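Local coordinates for molybdopterin synthase catalytic subunit (Helicobacter pylori, PDB 3RPF), which probably converts precursor Z into molybdopterin by building in a dithiolene group, with sulfur delivered by the small carrier subunit MoaD, at residues A[17-20]-A[21-25]; A[83-86]-A[87-91]. All blocks are in the same frame, centred on the assembly; numbering follows the deposited sequence. Where two conformers were deposited one is given.

Interaction 1: A[17-20]-A[21-25]; sequences LLKA and YQEEA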
loop_
_atom_site.group_PDB
_atom_site.type_symbol
_atom_site.label_atom_id
_atom_site.label_comp_id
_atom_site.label_asym_id
_atom_site.label_seq_id
_atom_site.Cartn_x
_atom_site.Cartn_y
_atom_site.Cartn_z
ATOM N N LEU A 17 6.463 9.529 11.975
ATOM C CA LEU A 17 6.322 8.080 11.875
ATOM C C LEU A 17 6.881 7.541 10.556
ATOM O O LEU A 17 7.577 6.534 10.545
ATOM C CB LEU A 17 4.855 7.678 12.031
ATOM C CG LEU A 17 4.194 7.936 13.390
ATOM C CD1 LEU A 17 2.678 7.842 13.277
ATOM C CD2 LEU A 17 4.715 6.966 14.443
ATOM N N LEU A 18 6.573 8.211 9.449
ATOM C CA LEU A 18 7.029 7.756 8.135
ATOM C C LEU A 18 8.548 7.805 8.024
ATOM O O LEU A 18 9.167 6.901 7.466
ATOM C CB LEU A 18 6.391 8.592 7.028
ATOM C CG LEU A 18 4.964 8.205 6.638
ATOM C CD1 LEU A 18 4.324 9.279 5.787
ATOM C CD2 LEU A 18 4.960 6.883 5.909
ATOM N N LYS A 19 9.139 8.865 8.562
ATOM C CA LYS A 19 10.585 9.019 8.572
ATOM C C LYS A 19 11.240 7.885 9.348
ATOM O O LYS A 19 12.190 7.268 8.869
ATOM C CB LYS A 19 10.980 10.366 9.182
ATOM C CG LYS A 19 12.455 10.475 9.572
ATOM C CD LYS A 19 12.648 11.478 10.716
ATOM C CE LYS A 19 14.122 11.671 11.071
ATOM N NZ LYS A 19 14.297 12.490 12.309
ATOM N N ALA A 20 10.731 7.610 10.547
ATOM C CA ALA A 20 11.297 6.551 11.382
ATOM C C ALA A 20 11.172 5.202 10.707
ATOM O O ALA A 20 12.103 4.394 10.729
ATOM C CB ALA A 20 10.625 6.519 12.751
ATOM N N TYR A 21 10.014 4.939 10.116
ATOM C CA TYR A 21 9.810 3.645 9.473
ATOM C C TYR A 21 10.790 3.451 8.313
ATOM O O TYR A 21 11.362 2.372 8.150
ATOM C CB TYR A 21 8.373 3.519 8.979
ATOM C CG TYR A 21 7.354 3.322 10.077
ATOM C CD1 TYR A 21 7.677 2.639 11.248
ATOM C CD2 TYR A 21 6.063 3.817 9.946
ATOM C CE1 TYR A 21 6.731 2.452 12.254
ATOM C CE2 TYR A 21 5.116 3.639 10.946
ATOM C CZ TYR A 21 5.457 2.954 12.097
ATOM O OH TYR A 21 4.509 2.780 13.089
ATOM N N GLN A 22 10.980 4.496 7.516
ATOM C CA GLN A 22 11.866 4.418 6.360
ATOM C C GLN A 22 13.294 4.181 6.785
ATOM O O GLN A 22 13.994 3.374 6.186
ATOM C CB GLN A 22 11.802 5.701 5.531
ATOM C CG GLN A 22 10.865 5.625 4.356
ATOM C CD GLN A 22 10.666 6.975 3.717
ATOM O OE1 GLN A 22 9.870 7.790 4.195
ATOM N NE2 GLN A 22 11.402 7.235 2.640
ATOM N N GLU A 23 13.731 4.904 7.811
ATOM C CA GLU A 23 15.070 4.717 8.348
ATOM C C GLU A 23 15.266 3.264 8.755
ATOM O O GLU A 23 16.321 2.682 8.516
ATOM C CB GLU A 23 15.317 5.659 9.523
ATOM C CG GLU A 23 15.360 7.129 9.116
ATOM C CD GLU A 23 15.598 8.062 10.288
ATOM O OE1 GLU A 23 15.395 7.631 11.447
ATOM O OE2 GLU A 23 15.987 9.228 10.049
ATOM N N GLU A 24 14.241 2.670 9.356
ATOM C CA GLU A 24 14.303 1.256 9.697
ATOM C C GLU A 24 14.431 0.420 8.424
ATOM O O GLU A 24 15.227 -0.512 8.364
ATOM C CB GLU A 24 13.072 0.826 10.504
ATOM C CG GLU A 24 13.140 -0.615 11.018
ATOM C CD GLU A 24 11.912 -1.004 11.832
ATOM O OE1 GLU A 24 11.241 -0.096 12.368
ATOM O OE2 GLU A 24 11.617 -2.217 11.941
ATOM N N ALA A 25 13.661 0.775 7.398
ATOM C CA ALA A 25 13.676 0.035 6.145
ATOM C C ALA A 25 15.093 0.006 5.588
ATOM O O ALA A 25 15.587 -1.037 5.155
ATOM C CB ALA A 25 12.713 0.672 5.135
HETATM O O HOH W 1 11.198 2.323 13.199
#
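Leu17 to Ala20 and Tyr21 to Glu24 are successive turns of helix 14-27, joined by four regular i to i+4 hydrogen bonds, from Tyr21 N to Leu17 O at 2.9 Å through to Glu24 N to Ala20 O at 3.1 Å. On the buried face Tyr21 has its CG anti to the carbonyl carbon (chi1 -73°), which turns the ring back along the helix toward the preceding turn. There CE2 lies 4.2 Å from Leu17 CB, while CD2 passes 3.2 Å from Leu17 O, the oxygen that already accepts Tyr21 N-H. A large aromatic suits this position because it also reaches Phe33, Leu93 and Val95 of the sheet beneath.

Lys19 and Glu23 lie on the exposed face. Their extended chains slant across each other, and the nearest approach is Lys19 CE to Glu23 OE2, 3.2 Å; the ammonium nitrogen itself stays farther off, with NZ 4.3 Å from OE2. Ala20 is partly exposed, and its carbonyl O takes Glu24 N and a weak bond from a water. The same water gives a short 2.6 Å bond to Glu24 OE1, and the carboxylate is further paired with Lys28 and Lys77. Gln22 runs back past Leu18 O, but its amide NE2 is bonded to Thr14 of the second subunit.

The chemistry thus differs by side: Leu17 and Tyr21 pack on the sheet, Leu18 and Gln22 meet the second subunit, and the exposed Lys19 and Glu23 probably add a modest, solvent-screened attraction without a direct ion pair.

Interaction 2: A[83-86]-A[87-91]; sequences GDVL and IGQSS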
loop_
_atom_site.group_PDB
_atom_site.type_symbol
_atom_site.label_atom_id
_atom_site.label_comp_id
_atom_site.label_asym_id
_atom_site.label_seq_id
_atom_site.Cartn_x
_atom_site.Cartn_y
_atom_site.Cartn_z
ATOM N N GLY A 83 -8.920 9.100 21.066
ATOM C CA GLY A 83 -9.561 10.380 21.310
ATOM C C GLY A 83 -9.812 11.150 20.023
ATOM O O GLY A 83 -10.021 10.543 18.967
ATOM N N ASP A 84 -9.784 12.479 20.105
ATOM C CA ASP A 84 -10.214 13.326 19.001
ATOM C C ASP A 84 -9.152 13.492 17.921
ATOM O O ASP A 84 -7.970 13.654 18.215
ATOM C CB ASP A 84 -10.616 14.714 19.507
ATOM C CG ASP A 84 -11.781 14.666 20.470
ATOM O OD1 ASP A 84 -12.376 13.577 20.623
ATOM O OD2 ASP A 84 -12.105 15.715 21.067
ATOM N N VAL A 85 -9.598 13.411 16.678
ATOM C CA VAL A 85 -8.796 13.700 15.513
ATOM C C VAL A 85 -9.603 14.597 14.574
ATOM O O VAL A 85 -10.667 14.234 14.129
ATOM C CB VAL A 85 -8.387 12.410 14.811
ATOM C CG1 VAL A 85 -7.409 12.677 13.736
ATOM C CG2 VAL A 85 -7.863 11.418 15.804
ATOM N N LEU A 86 -9.079 15.765 14.272
ATOM C CA LEU A 86 -9.774 16.725 13.441
ATOM C C LEU A 86 -9.641 16.478 11.937
ATOM O O LEU A 86 -8.764 15.769 11.502
ATOM C CB LEU A 86 -9.334 18.142 13.790
ATOM C CG LEU A 86 -9.306 18.493 15.269
ATOM C CD1 LEU A 86 -8.836 19.897 15.475
ATOM C CD2 LEU A 86 -10.625 18.268 15.927
ATOM N N ILE A 87 -10.498 17.128 11.166
ATOM C CA ILE A 87 -10.524 16.983 9.727
ATOM C C ILE A 87 -9.165 17.340 9.199
ATOM O O ILE A 87 -8.573 18.295 9.623
ATOM C CB ILE A 87 -11.440 18.024 9.103
ATOM C CG1 ILE A 87 -12.902 17.737 9.407
ATOM C CG2 ILE A 87 -11.126 18.168 7.640
ATOM C CD1 ILE A 87 -13.282 16.334 9.209
ATOM N N GLY A 88 -8.682 16.559 8.253
ATOM C CA GLY A 88 -7.378 16.773 7.667
ATOM C C GLY A 88 -6.252 16.057 8.392
ATOM O O GLY A 88 -5.141 15.946 7.858
ATOM N N GLN A 89 -6.519 15.568 9.601
ATOM C CA GLN A 89 -5.492 14.893 10.396
ATOM C C GLN A 89 -5.571 13.375 10.249
ATOM O O GLN A 89 -6.628 12.831 9.909
ATOM C CB GLN A 89 -5.597 15.291 11.875
ATOM C CG GLN A 89 -5.477 16.790 12.120
ATOM C CD GLN A 89 -5.321 17.142 13.589
ATOM O OE1 GLN A 89 -5.966 16.552 14.462
ATOM N NE2 GLN A 89 -4.463 18.117 13.868
ATOM N N SER A 90 -4.458 12.694 10.516
ATOM C CA SER A 90 -4.380 11.244 10.340
ATOM C C SER A 90 -4.699 10.481 11.614
ATOM O O SER A 90 -4.281 10.867 12.705
ATOM C CB SER A 90 -2.990 10.842 9.825
ATOM O OG SER A 90 -2.650 11.585 8.664
ATOM N N SER A 91 -5.425 9.379 11.477
ATOM C CA SER A 91 -5.884 8.652 12.660
ATOM C C SER A 91 -5.322 7.243 12.703
ATOM O O SER A 91 -5.416 6.559 13.727
ATOM C CB SER A 91 -7.404 8.583 12.660
ATOM O OG SER A 91 -7.867 7.892 11.514
#
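Val85 and Leu86 meet Gln89 where strand 84-86 bends through a type II beta turn, Leu86 to Gln89, into strand 90-98. The segment begins at Gly83, a corner of the chain whose positive phi (85°) would bring a side chain against the preceding carbonyl oxygen, so glycine fits. The end of Asp84 leads away from the turn, and OD1 is hydrogen-bonded to Ser50 OG.

Val85 brings a branched, apolar side chain to the contact. With CG1 anti to its own nitrogen (chi1 -172°), that methyl touches Gln89 CB at 3.7 Å and lies 4.2 Å from Ser91 CB; beta branching favours the strand here and offers two methyls to pack.

Leu86 meets Gln89 through two bonds, one from its backbone and one to its side chain. Leu86 O accepts the turn bond from Gln89 N at 2.9 Å, and Leu86 N donates to Gln89 OE1 at 3.2 Å, approaching the amide carbonyl 33° out of its plane. The Gln89 chain, extended beyond CG, lies alongside the Leu86 side chain and brings OE1 within 3.8 Å of Leu86 CB. A glutamine is long enough for its amide oxygen to reach that N-H. Ile87 and Gly88 are the corner residues, and Gly88 takes the positive phi (89°) of the third position of a type II turn.

Around the bend, Val85 and Ile87 pack on Val40, a residue probably in the substrate site. Ser91 bonds Gly74 of the MoaD chain and packs on Phe51. Strand 84-86 is an outermost strand of the antiparallel sheet, beside 48-53, while strand 90-98 lies in the mixed sheet between 74-82 and 32-39.

In the fold
From the N terminus, the chain passes strand 5-9 and enters helix 14-27, where interaction 1 links two consecutive turns and closes no loop beyond the helical turn itself. Much later, after strand 74-82 and the corner at Gly83, interaction 2 closes the tight turn that carries the chain from strand 84-86 into strand 90-98. The two contacts are in series, neither nesting nor crossing, with centres about 21 Å apart. Interaction 1 belongs to the helix lying on the mixed sheet and facing the second subunit; interaction 2 joins the antiparallel sheet to that mixed sheet. Strand 90-98 relates them, beginning at the turn and running on beneath the helix.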